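Local coordinates for 3-oxoacyl-[acyl-carrier-protein] synthase 2 (PDB 4JGA) that probably catalyses the condensation of acyl chains with malonyl-acyl carrier protein that elongates fatty acids, at residues 382-387 against 407-412; 318-323 against 350-355. All coordinates share one frame; numbering follows the deposited sequence.

Contact 1. Residues 382-387 against 407-412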
loop_
_atom_site.group_PDB
_atom_site.type_symbol
_atom_site.label_atom_id
_atom_site.label_comp_id
_atom_site.label_asym_id
_atom_site.label_seq_id
_atom_site.Cartn_x
_atom_site.Cartn_y
_atom_site.Cartn_z
ATOM N N ASP A 382 11.650 -5.428 29.008
ATOM C CA ASP A 382 12.730 -5.006 29.878
ATOM C C ASP A 382 12.305 -3.969 30.916
ATOM O O ASP A 382 13.135 -3.496 31.675
ATOM C CB ASP A 382 13.922 -4.494 29.064
ATOM C CG ASP A 382 14.563 -5.592 28.215
ATOM O OD1 ASP A 382 14.261 -6.793 28.433
ATOM O OD2 ASP A 382 15.328 -5.253 27.287
ATOM N N GLN A 383 11.006 -3.648 30.971
ATOM C CA GLN A 383 10.489 -2.723 31.990
ATOM C C GLN A 383 11.349 -1.468 32.024
ATOM O O GLN A 383 11.861 -1.024 33.055
ATOM C CB GLN A 383 10.422 -3.401 33.355
ATOM C CG GLN A 383 9.488 -4.604 33.389
ATOM C CD GLN A 383 8.030 -4.206 33.203
ATOM O OE1 GLN A 383 7.416 -3.629 34.099
ATOM N NE2 GLN A 383 7.482 -4.492 32.029
ATOM N N ILE A 384 11.481 -0.879 30.851
ATOM C CA ILE A 384 12.238 0.332 30.706
ATOM C C ILE A 384 11.710 1.163 29.547
ATOM O O ILE A 384 11.363 0.634 28.500
ATOM C CB ILE A 384 13.742 0.036 30.558
ATOM C CG1 ILE A 384 14.550 1.316 30.675
ATOM C CG2 ILE A 384 14.061 -0.649 29.256
ATOM C CD1 ILE A 384 16.021 1.046 30.924
ATOM N N ALA A 385 11.638 2.467 29.782
ATOM C CA ALA A 385 11.234 3.418 28.789
ATOM C C ALA A 385 12.489 4.052 28.205
ATOM O O ALA A 385 13.327 4.565 28.955
ATOM C CB ALA A 385 10.375 4.495 29.448
ATOM N N PRO A 386 12.627 4.023 26.884
ATOM C CA PRO A 386 13.758 4.654 26.235
ATOM C C PRO A 386 13.684 6.184 26.318
ATOM O O PRO A 386 12.588 6.741 26.440
ATOM C CB PRO A 386 13.662 4.139 24.796
ATOM C CG PRO A 386 12.244 3.831 24.596
ATOM C CD PRO A 386 11.686 3.431 25.926
ATOM N N PRO A 387 14.841 6.872 26.276
ATOM C CA PRO A 387 14.925 8.326 26.484
ATOM C C PRO A 387 14.513 9.185 25.273
ATOM O O PRO A 387 14.629 8.767 24.119
ATOM C CB PRO A 387 16.409 8.535 26.766
ATOM C CG PRO A 387 17.068 7.493 25.920
ATOM C CD PRO A 387 16.156 6.296 25.956
ATOM N N ALA A 407 17.233 6.865 29.884
ATOM C CA ALA A 407 16.214 5.825 30.043
ATOM C C ALA A 407 15.704 5.724 31.488
ATOM O O ALA A 407 16.428 6.016 32.423
ATOM C CB ALA A 407 16.789 4.491 29.610
ATOM N N LYS A 408 14.471 5.273 31.662
ATOM C CA LYS A 408 13.906 5.169 33.002
ATOM C C LYS A 408 13.178 3.839 33.209
ATOM O O LYS A 408 12.270 3.481 32.447
ATOM C CB LYS A 408 12.937 6.316 33.167
ATOM C CG LYS A 408 12.498 6.571 34.572
ATOM C CD LYS A 408 11.843 7.933 34.581
ATOM C CE LYS A 408 11.554 8.401 35.979
ATOM N NZ LYS A 408 11.312 9.862 35.882
ATOM N N LYS A 409 13.609 3.086 34.207
ATOM C CA LYS A 409 12.958 1.836 34.489
ATOM C C LYS A 409 11.650 2.157 35.197
ATOM O O LYS A 409 11.603 2.982 36.099
ATOM C CB LYS A 409 13.841 0.903 35.343
ATOM C CG LYS A 409 15.097 0.360 34.657
ATOM C CD LYS A 409 15.657 -0.875 35.394
ATOM C CE LYS A 409 14.803 -2.167 35.395
ATOM N NZ LYS A 409 13.975 -2.398 34.173
ATOM N N THR A 410 10.587 1.476 34.798
ATOM C CA THR A 410 9.305 1.605 35.497
ATOM C C THR A 410 8.393 0.423 35.150
ATOM O O THR A 410 8.724 -0.394 34.266
ATOM C CB THR A 410 8.619 2.946 35.169
ATOM O OG1 THR A 410 7.497 3.140 36.032
ATOM C CG2 THR A 410 8.149 2.978 33.758
ATOM N N LYS A 411 7.257 0.334 35.841
ATOM C CA LYS A 411 6.269 -0.690 35.538
ATOM C C LYS A 411 5.623 -0.379 34.187
ATOM O O LYS A 411 5.022 0.677 34.017
ATOM C CB LYS A 411 5.190 -0.776 36.619
ATOM C CG LYS A 411 4.176 -1.891 36.377
ATOM C CD LYS A 411 2.784 -1.507 36.880
ATOM C CE LYS A 411 2.121 -0.346 36.110
ATOM N NZ LYS A 411 0.806 -0.709 35.480
ATOM N N ILE A 412 5.751 -1.331 33.252
ATOM C CA ILE A 412 5.203 -1.205 31.904
ATOM C C ILE A 412 4.441 -2.461 31.466
ATOM O O ILE A 412 5.042 -3.461 31.054
ATOM C CB ILE A 412 6.274 -0.879 30.848
ATOM C CG1 ILE A 412 7.059 0.373 31.257
ATOM C CG2 ILE A 412 5.601 -0.633 29.495
ATOM C CD1 ILE A 412 8.114 0.783 30.251
#
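Ala385 and Lys408 form the hydrogen-bonded pair of a short antiparallel two-stranded ribbon, separate in hydrogen bonding from the large sheet, on whose strands 322-324 and 353-355 it packs. Ala385 N gives a nearly straight bond to Lys408 O (2.9 Å), and Lys408 N returns one to Ala385 O (3.0 Å).

Beyond the ribbon, the side-chain amide of Gln383 does the work of a backbone. Its OE1 accepts from Ile412 N at 3.0 Å, with the donor above the carbonyl plane, while NE2 donates to Ile412 O at 2.8 Å, close to the amide plane. Gripped at both ends, and with NE2 also bonded to Ile380 O, the amide is fixed in rotation; the bend at chi2 (-67°) turns it toward Ile412.

Apolar contacts join the two segments as well. Ile384 extends CG1 away from its backbone N (chi1 -169°), bringing CD1 to 3.8 Å from Ala407 CB and across the Lys409 chain at CG. Ile412 CD1 reaches the backbone at Ile384 C (3.7 Å).

Gln383 directly follows helix 368-382. Its carbonyl takes the amine of Lys409, which curls back at chi3 and chi4 to place NZ 2.8 Å from Gln383 O, above the carbonyl plane.

Contact 2. Residues 318-323 against 350-355; sequences DMIDYI and PKVLMS. With NA (sodium ion), chain E.
A sodium site and the edge of the main sheet meet here, where Asp321 O accepts a hydrogen bond from Leu353 N (3.2 Å) while the side chain of the same aspartate turns to the ion. The sodium ion is held by Asp318 O, by Asp321 OD1 (2.6 Å) and by two waters. One of these waters also lies within hydrogen-bonding distance of Ile320 O. The other oxygen of the carboxylate, OD2, accepts from Asp413 N and Tyr414 N.

From Tyr322 onward the segments run parallel, as the two strands of a beta-alpha-beta unit whose connecting helix is 331-345. Ile323 bonds through both backbone groups: Ile323 N donates to Leu353 O (2.9 Å), and Ile323 O accepts from Ser355 N (3.0 Å). On the face turned to that helix, Ile323 CG2 lies against Met354 SD (3.8 Å), and Ile323 CD1 against Val352 CG2, which also meets Ile320 CG2 (4.1 Å).

On the reverse face Tyr322 holds CG trans to its backbone N (chi1 167°), and its ring extends past Leu353. Ser355 OG sits at the ring edge and accepts a short bond from Tyr322 OH (2.5 Å); the tyrosine oxygen in turn accepts from the side-chain amide of Asn324, a residue of the potassium site.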
loop_
_atom_site.group_PDB
_atom_site.type_symbol
_atom_site.label_atom_id
_atom_site.label_comp_id
_atom_site.label_asym_id
_atom_site.label_seq_id
_atom_site.Cartn_x
_atom_site.Cartn_y
_atom_site.Cartn_z
ATOM N N ASP A 318 -6.050 5.601 32.111
ATOM C CA ASP A 318 -5.212 5.384 33.297
ATOM C C ASP A 318 -4.356 4.123 33.193
ATOM O O ASP A 318 -3.349 4.003 33.875
ATOM C CB ASP A 318 -6.087 5.274 34.543
ATOM C CG ASP A 318 -7.122 4.170 34.408
ATOM O OD1 ASP A 318 -7.959 4.267 33.503
ATOM O OD2 ASP A 318 -7.066 3.183 35.161
ATOM N N MET A 319 -4.744 3.187 32.327
ATOM C CA MET A 319 -4.080 1.901 32.256
ATOM C C MET A 319 -2.768 1.932 31.436
ATOM O O MET A 319 -1.916 1.076 31.623
ATOM C CB MET A 319 -5.039 0.831 31.717
ATOM C CG MET A 319 -6.123 0.440 32.726
ATOM S SD MET A 319 -7.438 -0.551 31.998
ATOM C CE MET A 319 -6.521 -2.063 31.646
ATOM N N ILE A 320 -2.630 2.877 30.505
ATOM C CA ILE A 320 -1.407 3.021 29.720
ATOM C C ILE A 320 -0.260 3.364 30.674
ATOM O O ILE A 320 -0.417 4.211 31.557
ATOM C CB ILE A 320 -1.549 4.134 28.681
ATOM C CG1 ILE A 320 -2.601 3.748 27.635
ATOM C CG2 ILE A 320 -0.229 4.449 28.006
ATOM C CD1 ILE A 320 -2.248 2.520 26.837
ATOM N N ASP A 321 0.890 2.719 30.503
ATOM C CA ASP A 321 2.101 3.074 31.313
ATOM C C ASP A 321 3.139 3.893 30.542
ATOM O O ASP A 321 3.826 4.755 31.104
ATOM C CB ASP A 321 2.734 1.803 31.825
ATOM C CG ASP A 321 1.826 1.039 32.752
ATOM O OD1 ASP A 321 1.263 1.655 33.692
ATOM O OD2 ASP A 321 1.674 -0.189 32.535
ATOM N N TYR A 322 3.248 3.606 29.246
ATOM C CA TYR A 322 4.267 4.238 28.410
ATOM C C TYR A 322 3.697 4.464 27.019
ATOM O O TYR A 322 2.934 3.627 26.517
ATOM C CB TYR A 322 5.565 3.397 28.359
ATOM C CG TYR A 322 6.519 3.834 27.269
ATOM C CD1 TYR A 322 7.193 5.048 27.364
ATOM C CD2 TYR A 322 6.727 3.058 26.121
ATOM C CE1 TYR A 322 8.053 5.463 26.366
ATOM C CE2 TYR A 322 7.601 3.476 25.127
ATOM C CZ TYR A 322 8.250 4.682 25.257
ATOM O OH TYR A 322 9.103 5.144 24.260
ATOM N N ILE A 323 4.067 5.608 26.438
ATOM C CA ILE A 323 3.661 6.022 25.111
ATOM C C ILE A 323 4.917 6.275 24.286
ATOM O O ILE A 323 5.785 7.068 24.659
ATOM C CB ILE A 323 2.843 7.326 25.133
ATOM C CG1 ILE A 323 1.611 7.147 26.002
ATOM C CG2 ILE A 323 2.486 7.784 23.705
ATOM C CD1 ILE A 323 0.871 8.427 26.258
ATOM N N PRO A 350 -1.680 11.148 35.295
ATOM C CA PRO A 350 -0.643 12.178 35.330
ATOM C C PRO A 350 0.811 11.648 35.328
ATOM O O PRO A 350 1.710 12.396 34.983
ATOM C CB PRO A 350 -0.947 12.947 36.639
ATOM C CG PRO A 350 -1.701 11.973 37.491
ATOM C CD PRO A 350 -2.491 11.124 36.520
ATOM N N LYS A 351 1.022 10.390 35.728
ATOM C CA LYS A 351 2.362 9.795 35.817
ATOM C C LYS A 351 2.794 9.058 34.554
ATOM O O LYS A 351 3.822 8.424 34.536
ATOM C CB LYS A 351 2.408 8.769 36.942
ATOM C CG LYS A 351 2.046 9.291 38.307
ATOM C CD LYS A 351 2.585 8.339 39.364
ATOM C CE LYS A 351 2.650 9.000 40.708
ATOM N NZ LYS A 351 1.505 8.610 41.569
ATOM N N VAL A 352 1.989 9.103 33.515
ATOM C CA VAL A 352 2.307 8.363 32.316
ATOM C C VAL A 352 3.644 8.864 31.757
ATOM O O VAL A 352 3.945 10.055 31.832
ATOM C CB VAL A 352 1.192 8.491 31.261
ATOM C CG1 VAL A 352 1.147 9.895 30.674
ATOM C CG2 VAL A 352 1.410 7.471 30.165
ATOM N N LEU A 353 4.428 7.939 31.212
ATOM C CA LEU A 353 5.675 8.259 30.565
ATOM C C LEU A 353 5.428 8.300 29.070
ATOM O O LEU A 353 4.658 7.496 28.537
ATOM C CB LEU A 353 6.752 7.209 30.872
ATOM C CG LEU A 353 7.721 7.456 32.048
ATOM C CD1 LEU A 353 7.027 7.952 33.306
ATOM C CD2 LEU A 353 8.571 6.227 32.313
ATOM N N MET A 354 6.108 9.216 28.391
ATOM C CA MET A 354 6.086 9.287 26.924
ATOM C C MET A 354 7.477 9.640 26.424
ATOM O O MET A 354 8.108 10.515 26.989
ATOM C CB MET A 354 5.059 10.318 26.419
ATOM C CG MET A 354 5.107 10.535 24.903
ATOM S SD MET A 354 3.666 11.370 24.144
ATOM C CE MET A 354 3.932 13.057 24.592
ATOM N N SER A 355 7.945 8.974 25.368
ATOM C CA SER A 355 9.226 9.336 24.757
ATOM C C SER A 355 9.197 9.138 23.239
ATOM O O SER A 355 8.334 8.446 22.704
ATOM C CB SER A 355 10.373 8.554 25.389
ATOM O OG SER A 355 10.404 7.210 24.967
HETATM NA NA NA E . -0.776 3.050 34.377
HETATM O O HOH W 1 0.702 5.147 34.483
HETATM O O HOH W 2 3.572 5.113 33.778
HETATM O O HOH W 3 -2.313 4.262 36.573
#

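How the contacts relate
Following the chain from the N terminus, contact 2 comes first: 318-323 and 350-355 close a loop of 26 residues that contains helix 331-345. Helix 368-382 then leads into contact 1, whose segments close a second loop of 19 residues without helix or strand. The two loops follow in series, neither nested nor crossed, and the chain continues into strand 414-421, which pairs with strand 322-324. The centres of contacts 1 and 2 lie about 11 Å apart, and the two touch directly. Pro386 O probably accepts from Ser355 OG, Thr410 CG2 packs on Leu353 CD2, and Lys411 makes a salt bridge to Asp321, tying the small ribbon to the sheet edge and its sodium site.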